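Local coordinates for protein Lic11098 (Leptospira interrogans serogroup Icterohaemorrhagiae serovar copenhageni, PDB 4U08) that is of unknown function but belongs to the leucine-rich repeat proteins of a human pathogen and may act as a virulence factor, at residues I56-E61 / M79-E84; Q89-L94 / Q112-L117; L211-L216 / L234-L239; L295-T300 / L318-S323. All coordinates share one frame; numbering follows the deposited sequence.

Overall arrangement
The four contacts each join one turn of a leucine-rich repeat solenoid to the next, at three points of the 23-residue repeat, interactions 2 and 4 sharing one. Interaction 1, near the N-terminal end, is a surface contact of two loops with one backbone bond. The others are partly buried, with leucines inside and polar groups at the rim. Interactions 2 and 4, their centres about 44 Å apart on opposite sides of the chain's centre, join equivalent pieces leading into parallel strands; both use an asparagine and a twice-used glutamine carbonyl, but differ in their charged pairs. Interaction 3, its centre about 13 Å from that of the chain, lies just after the strands, where an asparagine side chain bonds to the neighbouring turn beside backbone bonds.

Interaction 1: I56-E61 / M79-E84; sequences IALPKE and MALPEE
One backbone hydrogen bond ties the two loops together: Met79 N, in a residue present as selenomethionine, donates to Ile56 O at 2.9 Å and 170°, a nearly straight bond that reaches the carbonyl tilted from its plane. Met79 CB and CG rest near the same oxygen; beyond them, bends at chi2 and chi3 carry the selenium away. Apolar packing takes over farther along. Leu58 CB lies 4.0 Å from Pro82 CD, the leucine crossing the ring obliquely, and Pro82 CG faces Leu58 O. Deeper down, Leu58 CD1 comes to 4.4 Å from Leu81 CD2, a looser touch; Leu81 also packs on Leu96. At the 3-10 end, Glu84 folds at chi2 (82°) and lays its carboxylate beside the aliphatic base of Lys60, with Glu84 CD 3.6 Å from Lys60 CB; Glu84 CB stands 3.4 Å from Lys60 O. The ammonium points elsewhere, Lys60 NZ being 6.1 Å from Glu84 OE2, so opposite charges are near without a salt bridge. Successive loops of this leucine-rich repeat solenoid are therefore joined here mainly by van der Waals packing, and Ala80 N is buried without a partner.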
# COMPACT_ATOMS: atom_id res chain seq x y z
N ILE A 56 -4.88 31.00 -6.22
CA ILE A 56 -6.06 30.83 -5.37
C ILE A 56 -7.26 30.42 -6.22
O ILE A 56 -8.19 29.79 -5.71
CB ILE A 56 -6.34 32.06 -4.46
CG1 ILE A 56 -6.51 33.37 -5.28
CG2 ILE A 56 -5.28 32.19 -3.36
CD1 ILE A 56 -7.26 34.53 -4.55
N ALA A 57 -7.22 30.76 -7.52
CA ALA A 57 -8.27 30.46 -8.50
C ALA A 57 -7.68 30.40 -9.91
O ALA A 57 -6.49 30.68 -10.09
CB ALA A 57 -9.35 31.54 -8.44
N LEU A 58 -8.49 30.02 -10.91
CA LEU A 58 -8.08 29.95 -12.31
C LEU A 58 -9.01 30.79 -13.17
O LEU A 58 -10.22 30.80 -12.91
CB LEU A 58 -8.14 28.51 -12.84
CG LEU A 58 -7.17 27.48 -12.28
CD1 LEU A 58 -7.61 26.09 -12.71
CD2 LEU A 58 -5.73 27.74 -12.73
N PRO A 59 -8.51 31.45 -14.25
CA PRO A 59 -9.42 32.21 -15.12
C PRO A 59 -10.35 31.27 -15.91
O PRO A 59 -9.99 30.11 -16.16
CB PRO A 59 -8.48 32.97 -16.05
CG PRO A 59 -7.24 32.11 -16.11
CD PRO A 59 -7.11 31.54 -14.72
N LYS A 60 -11.53 31.76 -16.29
CA LYS A 60 -12.52 31.00 -17.07
C LYS A 60 -11.99 30.63 -18.46
O LYS A 60 -12.41 29.62 -19.03
CB LYS A 60 -13.87 31.76 -17.15
CG LYS A 60 -13.76 33.20 -17.66
CD LYS A 60 -15.12 33.91 -17.70
CE LYS A 60 -15.66 34.07 -19.10
NZ LYS A 60 -14.95 35.13 -19.87
N GLU A 61 -11.03 31.41 -18.97
CA GLU A 61 -10.40 31.22 -20.28
C GLU A 61 -9.54 29.95 -20.35
O GLU A 61 -9.19 29.52 -21.46
CB GLU A 61 -9.61 32.47 -20.71
CG GLU A 61 -10.47 33.72 -20.82
CD GLU A 61 -10.48 34.64 -19.61
OE1 GLU A 61 -10.58 34.14 -18.47
OE2 GLU A 61 -10.39 35.87 -19.81
N MSE A 79 -8.83 27.44 -4.20
CA MSE A 79 -10.03 27.39 -3.37
C MSE A 79 -11.21 26.80 -4.12
O MSE A 79 -12.12 26.27 -3.49
CB MSE A 79 -10.37 28.79 -2.84
CG MSE A 79 -9.21 29.47 -2.13
SE MSE A 79 -9.73 30.40 -0.67
CE MSE A 79 -10.39 29.09 0.33
N ALA A 80 -11.19 26.87 -5.46
CA ALA A 80 -12.26 26.38 -6.34
C ALA A 80 -11.76 26.20 -7.76
O ALA A 80 -10.75 26.80 -8.13
CB ALA A 80 -13.44 27.35 -6.33
N LEU A 81 -12.44 25.35 -8.54
CA LEU A 81 -12.15 25.11 -9.95
C LEU A 81 -13.29 25.77 -10.74
O LEU A 81 -14.45 25.60 -10.36
CB LEU A 81 -12.16 23.60 -10.29
CG LEU A 81 -11.06 22.70 -9.72
CD1 LEU A 81 -11.34 21.24 -10.08
CD2 LEU A 81 -9.68 23.10 -10.25
N PRO A 82 -13.02 26.50 -11.85
CA PRO A 82 -14.14 27.09 -12.62
C PRO A 82 -14.96 26.01 -13.32
O PRO A 82 -14.43 24.93 -13.61
CB PRO A 82 -13.43 28.01 -13.62
CG PRO A 82 -12.07 27.40 -13.80
CD PRO A 82 -11.71 26.80 -12.48
N GLU A 83 -16.26 26.28 -13.61
CA GLU A 83 -17.13 25.34 -14.32
C GLU A 83 -16.53 24.98 -15.69
O GLU A 83 -16.69 23.84 -16.15
CB GLU A 83 -18.58 25.89 -14.45
CG GLU A 83 -18.72 27.16 -15.29
CD GLU A 83 -20.01 27.95 -15.23
OE1 GLU A 83 -20.81 27.75 -14.29
OE2 GLU A 83 -20.23 28.78 -16.15
N GLU A 84 -15.79 25.93 -16.30
CA GLU A 84 -15.11 25.85 -17.60
C GLU A 84 -14.03 24.77 -17.67
O GLU A 84 -13.57 24.46 -18.76
CB GLU A 84 -14.51 27.21 -17.99
CG GLU A 84 -15.54 28.28 -18.32
CD GLU A 84 -16.19 29.03 -17.17
OE1 GLU A 84 -15.88 28.76 -15.98
OE2 GLU A 84 -16.99 29.95 -17.46

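Interaction 2: Q89-L94 / Q112-L117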
# COMPACT_ATOMS: atom_id res chain seq x y z
N GLN A 89 -11.66 18.99 -23.29
CA GLN A 89 -12.02 17.70 -23.88
C GLN A 89 -10.83 16.77 -24.24
O GLN A 89 -11.07 15.58 -24.43
CB GLN A 89 -12.97 17.87 -25.08
CG GLN A 89 -14.39 18.31 -24.70
CD GLN A 89 -15.05 17.41 -23.67
OE1 GLN A 89 -15.47 16.28 -23.97
NE2 GLN A 89 -15.16 17.88 -22.43
N ASN A 90 -9.59 17.28 -24.29
CA ASN A 90 -8.43 16.40 -24.54
C ASN A 90 -7.64 16.08 -23.26
O ASN A 90 -6.70 15.28 -23.30
CB ASN A 90 -7.52 16.95 -25.65
CG ASN A 90 -8.05 16.64 -27.04
OD1 ASN A 90 -8.43 15.51 -27.36
ND2 ASN A 90 -8.10 17.64 -27.89
N LEU A 91 -8.02 16.68 -22.12
CA LEU A 91 -7.36 16.47 -20.84
C LEU A 91 -7.36 14.99 -20.43
O LEU A 91 -8.42 14.35 -20.36
CB LEU A 91 -7.97 17.34 -19.75
CG LEU A 91 -7.07 17.65 -18.54
CD1 LEU A 91 -5.87 18.52 -18.92
CD2 LEU A 91 -7.85 18.33 -17.46
N GLN A 92 -6.16 14.44 -20.22
CA GLN A 92 -5.96 13.05 -19.79
C GLN A 92 -5.46 12.99 -18.36
O GLN A 92 -5.68 11.99 -17.68
CB GLN A 92 -4.98 12.34 -20.72
CG GLN A 92 -5.59 12.03 -22.09
CD GLN A 92 -4.58 11.55 -23.11
OE1 GLN A 92 -3.40 11.96 -23.12
NE2 GLN A 92 -5.04 10.71 -24.03
N LYS A 93 -4.77 14.03 -17.90
CA LYS A 93 -4.21 14.05 -16.57
C LYS A 93 -4.53 15.36 -15.88
O LYS A 93 -4.25 16.43 -16.43
CB LYS A 93 -2.68 13.82 -16.66
CG LYS A 93 -2.04 13.15 -15.46
CD LYS A 93 -0.50 13.14 -15.53
CE LYS A 93 0.09 12.17 -16.54
NZ LYS A 93 -0.12 10.74 -16.17
N LEU A 94 -5.12 15.30 -14.68
CA LEU A 94 -5.42 16.49 -13.91
C LEU A 94 -4.83 16.32 -12.53
O LEU A 94 -5.29 15.46 -11.77
CB LEU A 94 -6.94 16.79 -13.91
CG LEU A 94 -7.44 17.97 -13.05
CD1 LEU A 94 -6.78 19.29 -13.44
CD2 LEU A 94 -8.98 18.08 -13.10
N GLN A 112 -14.32 13.43 -20.39
CA GLN A 112 -14.46 12.08 -20.94
C GLN A 112 -13.13 11.41 -21.34
O GLN A 112 -13.11 10.19 -21.56
CB GLN A 112 -15.43 12.07 -22.13
CG GLN A 112 -16.91 12.24 -21.75
CD GLN A 112 -17.47 11.07 -20.98
OE1 GLN A 112 -17.52 9.93 -21.46
NE2 GLN A 112 -17.92 11.33 -19.76
N ASN A 113 -12.05 12.20 -21.47
CA ASN A 113 -10.72 11.65 -21.81
C ASN A 113 -9.81 11.50 -20.60
O ASN A 113 -8.72 10.94 -20.74
CB ASN A 113 -10.05 12.50 -22.89
CG ASN A 113 -10.44 12.08 -24.28
OD1 ASN A 113 -10.82 10.93 -24.52
ND2 ASN A 113 -10.37 13.02 -25.22
N LEU A 114 -10.25 11.97 -19.42
CA LEU A 114 -9.48 11.93 -18.19
C LEU A 114 -9.13 10.47 -17.79
O LEU A 114 -10.00 9.59 -17.72
CB LEU A 114 -10.19 12.67 -17.06
CG LEU A 114 -9.34 13.32 -15.99
CD1 LEU A 114 -8.44 14.43 -16.57
CD2 LEU A 114 -10.22 13.87 -14.86
N GLN A 115 -7.83 10.24 -17.63
CA GLN A 115 -7.30 8.92 -17.26
C GLN A 115 -6.80 8.96 -15.83
O GLN A 115 -6.80 7.93 -15.15
CB GLN A 115 -6.15 8.51 -18.20
CG GLN A 115 -6.60 8.23 -19.63
CD GLN A 115 -5.51 7.57 -20.44
OE1 GLN A 115 -4.35 7.99 -20.44
NE2 GLN A 115 -5.86 6.50 -21.14
N GLU A 116 -6.31 10.11 -15.39
CA GLU A 116 -5.74 10.28 -14.07
C GLU A 116 -6.23 11.57 -13.44
O GLU A 116 -6.12 12.65 -14.03
CB GLU A 116 -4.21 10.27 -14.14
CG GLU A 116 -3.50 10.61 -12.82
CD GLU A 116 -1.99 10.52 -12.82
OE1 GLU A 116 -1.41 9.99 -13.80
OE2 GLU A 116 -1.37 10.95 -11.82
N LEU A 117 -6.75 11.45 -12.22
CA LEU A 117 -7.25 12.59 -11.45
C LEU A 117 -6.64 12.52 -10.06
O LEU A 117 -6.89 11.57 -9.32
CB LEU A 117 -8.79 12.54 -11.41
CG LEU A 117 -9.52 13.56 -10.53
CD1 LEU A 117 -9.13 15.02 -10.89
CD2 LEU A 117 -11.03 13.37 -10.64
O HOH W 1 -10.14 13.58 -28.15
O HOH W 2 -11.15 14.91 -20.90
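Lys93 and Glu116 form a salt bridge across two parallel strands, Lys93 NZ lying 2.8 Å from Glu116 OE1 and above the carboxylate plane. Bends at chi3 and chi4 (-73° and -68°) bring the ammonium to that oxygen, and Lys93 CG also lies against the carboxylate of the extended glutamate. At the other end, Asn113 ND2 donates to Gln89 O at 2.8 Å, in the carbonyl plane but with a bent N-H angle of 131°. The amides of Asn113 and Asn90 lie nearly parallel, and a water accepts a hydrogen bond from Asn113 ND2 and donates one to Asn90 OD1. A second water links Asn113 N to Leu91 O. Between these ends Gln92 O accepts from both Gln115 N (2.8 Å) and Glu116 N (3.0 Å), and Leu94 N donates to Glu116 O at 2.9 Å. Beneath the backbone, leucines point the same way in pairs: Leu91 CG meets Leu114 CD1 at 4.0 Å, and Leu94 CD2 meets Leu117 CD1 at 3.8 Å. Leu114 CD1 also touches Leu94 CB. The pattern repeats in the solenoid: Lys93 bonds through its backbone to Leu71 of strand 70-72, Asn90 ND2 binds Gln66 O, and Gln115 is backbone-bonded to Gln138 of the next turn.

Interaction 3: L211-L216 / L234-L239; sequences LRNNQL and LNKNKL
Asn237 reaches from its own loop into the preceding turn, between Leu211 and Leu216. Its CB lies 3.7 Å from Leu216 O. CG, near Leu211 O, stands anti to the carbonyl carbon (chi1 -83°), which turns the amide toward the loop of residues 211-216. ND2 then spends its two protons on two backbone carbonyls. It donates to Leu211 O at 2.9 Å and, within its own segment, to Leu234 O at 3.0 Å, both bonds nearly straight and both acceptors close to the amide plane. OD1 accepts from Leu216 N at 3.1 Å and is pressed against Asn214 CB. With three bonds, the amide is fixed in its rotation.

Asn214 holds the equivalent place one turn earlier: its ND2 also donates to Leu211 O, from the face of that carbonyl opposite to Asn237 ND2, and reaches Leu188 O of the preceding turn. Backbone bonds flank the asparagine: Asn213 N to Asn235 O at 2.8 Å, and Lys238 N to Leu216 O at 2.8 Å. In the solenoid interior Leu234 CD2 touches both Leu211 CD1, at 3.8 Å, and Leu216 CD1. At the surface Arg212 lies alongside Asn235, while its guanidinium forms a salt bridge with Asp189; the Arg212 side chain lies about 4 Å from a bound zinc ion.

This is the asparagine row of leucine-rich repeat proteins: each amide satisfies buried backbone groups of two turns where the chain leaves its strand, and Asn260 continues the series by bonding Leu234 O and Leu239 N.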
# COMPACT_ATOMS: atom_id res chain seq x y z
N LEU A 211 -4.36 -1.62 3.96
CA LEU A 211 -5.34 -1.42 5.04
C LEU A 211 -4.68 -1.11 6.37
O LEU A 211 -5.28 -1.33 7.43
CB LEU A 211 -6.21 -2.67 5.18
CG LEU A 211 -7.35 -2.81 4.16
CD1 LEU A 211 -7.88 -4.19 4.18
CD2 LEU A 211 -8.47 -1.84 4.48
N ARG A 212 -3.45 -0.60 6.32
CA ARG A 212 -2.67 -0.31 7.53
C ARG A 212 -3.32 0.76 8.36
O ARG A 212 -3.85 1.72 7.82
CB ARG A 212 -1.25 0.13 7.16
CG ARG A 212 -0.44 -0.97 6.46
CD ARG A 212 0.83 -0.40 5.88
NE ARG A 212 0.60 0.24 4.58
CZ ARG A 212 1.55 0.81 3.85
NH1 ARG A 212 2.80 0.82 4.28
NH2 ARG A 212 1.26 1.36 2.68
N ASN A 213 -3.20 0.64 9.68
CA ASN A 213 -3.65 1.66 10.60
C ASN A 213 -5.16 1.94 10.51
O ASN A 213 -5.59 3.08 10.37
CB ASN A 213 -2.81 2.96 10.46
CG ASN A 213 -2.30 3.53 11.76
OD1 ASN A 213 -1.27 4.21 11.78
ND2 ASN A 213 -3.03 3.34 12.84
N ASN A 214 -5.96 0.90 10.57
CA ASN A 214 -7.42 1.02 10.61
C ASN A 214 -7.88 0.41 11.93
O ASN A 214 -7.05 0.26 12.84
CB ASN A 214 -8.07 0.39 9.37
CG ASN A 214 -8.04 1.33 8.20
OD1 ASN A 214 -8.81 2.28 8.14
ND2 ASN A 214 -7.13 1.12 7.26
N GLN A 215 -9.16 0.05 12.07
CA GLN A 215 -9.68 -0.52 13.31
C GLN A 215 -10.37 -1.85 13.07
O GLN A 215 -11.35 -2.17 13.74
CB GLN A 215 -10.63 0.49 14.00
CG GLN A 215 -9.89 1.71 14.58
CD GLN A 215 -10.78 2.91 14.80
OE1 GLN A 215 -11.97 2.81 15.14
NE2 GLN A 215 -10.20 4.10 14.66
N LEU A 216 -9.84 -2.66 12.11
CA LEU A 216 -10.43 -3.96 11.77
C LEU A 216 -10.24 -4.99 12.87
O LEU A 216 -9.13 -5.17 13.34
CB LEU A 216 -9.84 -4.50 10.45
CG LEU A 216 -10.07 -3.65 9.20
CD1 LEU A 216 -9.19 -4.16 8.04
CD2 LEU A 216 -11.55 -3.68 8.80
N LEU A 234 -1.97 -5.35 6.47
CA LEU A 234 -2.92 -5.22 7.58
C LEU A 234 -2.29 -4.74 8.88
O LEU A 234 -2.89 -4.89 9.95
CB LEU A 234 -3.66 -6.54 7.78
CG LEU A 234 -4.69 -6.88 6.70
CD1 LEU A 234 -4.96 -8.36 6.65
CD2 LEU A 234 -5.98 -6.09 6.92
N ASN A 235 -1.09 -4.11 8.80
CA ASN A 235 -0.38 -3.58 9.97
C ASN A 235 -1.26 -2.67 10.80
O ASN A 235 -2.02 -1.88 10.24
CB ASN A 235 0.81 -2.73 9.57
CG ASN A 235 1.87 -3.39 8.75
OD1 ASN A 235 2.68 -2.70 8.14
ND2 ASN A 235 1.95 -4.71 8.79
N LYS A 236 -1.09 -2.73 12.13
CA LYS A 236 -1.76 -1.81 13.05
C LYS A 236 -3.30 -1.79 12.90
O LYS A 236 -3.89 -0.75 12.65
CB LYS A 236 -1.16 -0.41 12.97
CG LYS A 236 0.28 -0.33 13.47
CD LYS A 236 0.86 1.06 13.37
CE LYS A 236 2.23 1.12 14.00
NZ LYS A 236 2.92 2.40 13.73
N ASN A 237 -3.91 -2.95 13.04
CA ASN A 237 -5.36 -3.11 13.11
C ASN A 237 -5.63 -3.80 14.46
O ASN A 237 -4.72 -3.82 15.30
CB ASN A 237 -5.91 -3.90 11.91
CG ASN A 237 -6.12 -3.01 10.72
OD1 ASN A 237 -7.12 -2.31 10.61
ND2 ASN A 237 -5.17 -2.99 9.79
N LYS A 238 -6.79 -4.41 14.65
CA LYS A 238 -7.17 -5.08 15.91
C LYS A 238 -7.60 -6.51 15.65
O LYS A 238 -8.45 -7.03 16.37
CB LYS A 238 -8.32 -4.30 16.60
CG LYS A 238 -7.94 -2.91 17.06
CD LYS A 238 -9.16 -2.20 17.65
CE LYS A 238 -8.81 -0.90 18.35
NZ LYS A 238 -8.47 0.19 17.40
N LEU A 239 -7.02 -7.17 14.62
CA LEU A 239 -7.36 -8.54 14.27
C LEU A 239 -7.03 -9.50 15.35
O LEU A 239 -5.90 -9.53 15.85
CB LEU A 239 -6.71 -8.99 12.93
CG LEU A 239 -7.02 -8.12 11.70
CD1 LEU A 239 -6.08 -8.44 10.56
CD2 LEU A 239 -8.46 -8.28 11.26

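Interaction 4: L295-T300 / L318-S323; sequences LQRLQT and LRNLES
Leu298 and Leu321 lie side by side and point the same way, Leu298 CD2 meeting Leu321 CD1 at 4.0 Å. Both have CG anti to the backbone N (chi1 -158° and -159°), the shared torsion that sends both pairs of methyls the same way, into the solenoid interior. Leu318 CD2 packs on Leu295 CB at 3.9 Å, and these two extend the row of buried leucines. Around this centre the backbone is bonded. Gln299 O accepts from two successive amides, Glu322 N at 2.8 Å and Ser323 N at 3.0 Å, where Thr300 and Ser323 form a parallel beta bridge. Each segment opens with a type I turn, Leu295 to Leu298 and Leu318 to Leu321. A water accepts from Asn320 N and lies 2.8 Å from Leu298 O, close to the Leu295 carbonyl as well. Asn320 ND2 donates to Gln296 O at 2.8 Å, in the carbonyl plane, while Asn320 OD1 accepts a hydrogen bond from Lys343 NZ.

At the rim Arg319 crosses Gln296 at about a right angle; Arg319 NH1 makes only a weak bond to Gln296 OE1 (116°), while Gln296 NE2 bonds Gln317 O. Arg319 NH2 also stands 3.6 Å from Arg297 NH1, at the edge of that guanidinium. These close guanidinium groups probably repel each other, which leaves the turns joined mainly by the leucine packing, the backbone bonds and the Asn320 amide.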
# COMPACT_ATOMS: atom_id res chain seq x y z
N LEU A 295 4.78 -23.67 3.53
CA LEU A 295 5.08 -22.38 2.89
C LEU A 295 6.45 -22.46 2.20
O LEU A 295 7.42 -21.85 2.63
CB LEU A 295 4.97 -21.23 3.90
CG LEU A 295 3.56 -21.04 4.52
CD1 LEU A 295 3.59 -19.98 5.61
CD2 LEU A 295 2.54 -20.66 3.45
N GLN A 296 6.51 -23.26 1.12
CA GLN A 296 7.75 -23.57 0.39
C GLN A 296 8.45 -22.37 -0.26
O GLN A 296 9.66 -22.44 -0.49
CB GLN A 296 7.50 -24.70 -0.62
CG GLN A 296 7.23 -26.05 0.06
CD GLN A 296 8.37 -26.45 0.99
OE1 GLN A 296 9.49 -26.74 0.55
NE2 GLN A 296 8.13 -26.40 2.29
N ARG A 297 7.75 -21.25 -0.48
CA ARG A 297 8.39 -20.06 -1.07
C ARG A 297 8.74 -19.04 -0.01
O ARG A 297 9.30 -17.97 -0.32
CB ARG A 297 7.45 -19.46 -2.13
CG ARG A 297 7.28 -20.37 -3.35
CD ARG A 297 8.17 -19.94 -4.51
NE ARG A 297 7.83 -20.67 -5.73
CZ ARG A 297 8.38 -21.83 -6.10
NH1 ARG A 297 9.30 -22.41 -5.34
NH2 ARG A 297 8.01 -22.41 -7.23
N LEU A 298 8.43 -19.33 1.26
CA LEU A 298 8.70 -18.34 2.30
C LEU A 298 10.19 -17.99 2.44
O LEU A 298 11.01 -18.89 2.60
CB LEU A 298 8.10 -18.77 3.66
CG LEU A 298 7.84 -17.66 4.66
CD1 LEU A 298 6.69 -16.73 4.20
CD2 LEU A 298 7.50 -18.25 6.06
N GLN A 299 10.51 -16.69 2.37
CA GLN A 299 11.88 -16.18 2.52
C GLN A 299 12.08 -15.47 3.84
O GLN A 299 13.17 -15.47 4.41
CB GLN A 299 12.18 -15.16 1.40
CG GLN A 299 12.37 -15.78 0.03
CD GLN A 299 12.41 -14.71 -1.04
OE1 GLN A 299 12.90 -13.61 -0.82
NE2 GLN A 299 11.84 -15.00 -2.19
N THR A 300 11.06 -14.76 4.29
CA THR A 300 11.14 -13.93 5.49
C THR A 300 9.99 -14.23 6.44
O THR A 300 8.82 -14.15 6.04
CB THR A 300 11.18 -12.47 5.02
OG1 THR A 300 12.32 -12.28 4.17
CG2 THR A 300 11.30 -11.53 6.12
N LEU A 318 10.85 -25.20 5.68
CA LEU A 318 10.93 -23.89 5.00
C LEU A 318 12.28 -23.74 4.30
O LEU A 318 13.15 -22.98 4.72
CB LEU A 318 10.66 -22.76 6.00
CG LEU A 318 9.28 -22.81 6.68
CD1 LEU A 318 9.18 -21.76 7.77
CD2 LEU A 318 8.17 -22.59 5.68
N ARG A 319 12.45 -24.52 3.22
CA ARG A 319 13.71 -24.60 2.46
C ARG A 319 14.20 -23.27 1.88
O ARG A 319 15.40 -23.11 1.69
CB ARG A 319 13.61 -25.69 1.36
CG ARG A 319 12.53 -25.44 0.30
CD ARG A 319 12.63 -26.39 -0.87
NE ARG A 319 12.14 -25.76 -2.10
CZ ARG A 319 10.96 -26.01 -2.67
NH1 ARG A 319 10.14 -26.92 -2.14
NH2 ARG A 319 10.60 -25.38 -3.78
N ASN A 320 13.29 -22.31 1.61
CA ASN A 320 13.69 -21.02 1.04
C ASN A 320 13.84 -19.91 2.05
O ASN A 320 14.16 -18.79 1.68
CB ASN A 320 12.70 -20.64 -0.09
CG ASN A 320 13.02 -21.39 -1.35
OD1 ASN A 320 14.18 -21.50 -1.75
ND2 ASN A 320 12.03 -22.02 -1.93
N LEU A 321 13.66 -20.22 3.34
CA LEU A 321 13.73 -19.22 4.38
C LEU A 321 15.12 -18.67 4.54
O LEU A 321 16.06 -19.44 4.73
CB LEU A 321 13.22 -19.80 5.73
CG LEU A 321 12.78 -18.78 6.77
CD1 LEU A 321 11.47 -18.08 6.35
CD2 LEU A 321 12.58 -19.47 8.13
N GLU A 322 15.23 -17.35 4.47
CA GLU A 322 16.49 -16.63 4.61
C GLU A 322 16.57 -15.86 5.89
O GLU A 322 17.67 -15.62 6.40
CB GLU A 322 16.67 -15.67 3.42
CG GLU A 322 16.80 -16.40 2.10
CD GLU A 322 16.86 -15.53 0.86
OE1 GLU A 322 16.64 -14.30 0.95
OE2 GLU A 322 17.14 -16.10 -0.22
N SER A 323 15.42 -15.41 6.40
CA SER A 323 15.41 -14.59 7.60
C SER A 323 14.34 -15.04 8.57
O SER A 323 13.17 -15.15 8.20
CB SER A 323 15.23 -13.12 7.22
OG SER A 323 15.30 -12.32 8.38
O HOH W 3 10.58 -21.69 2.66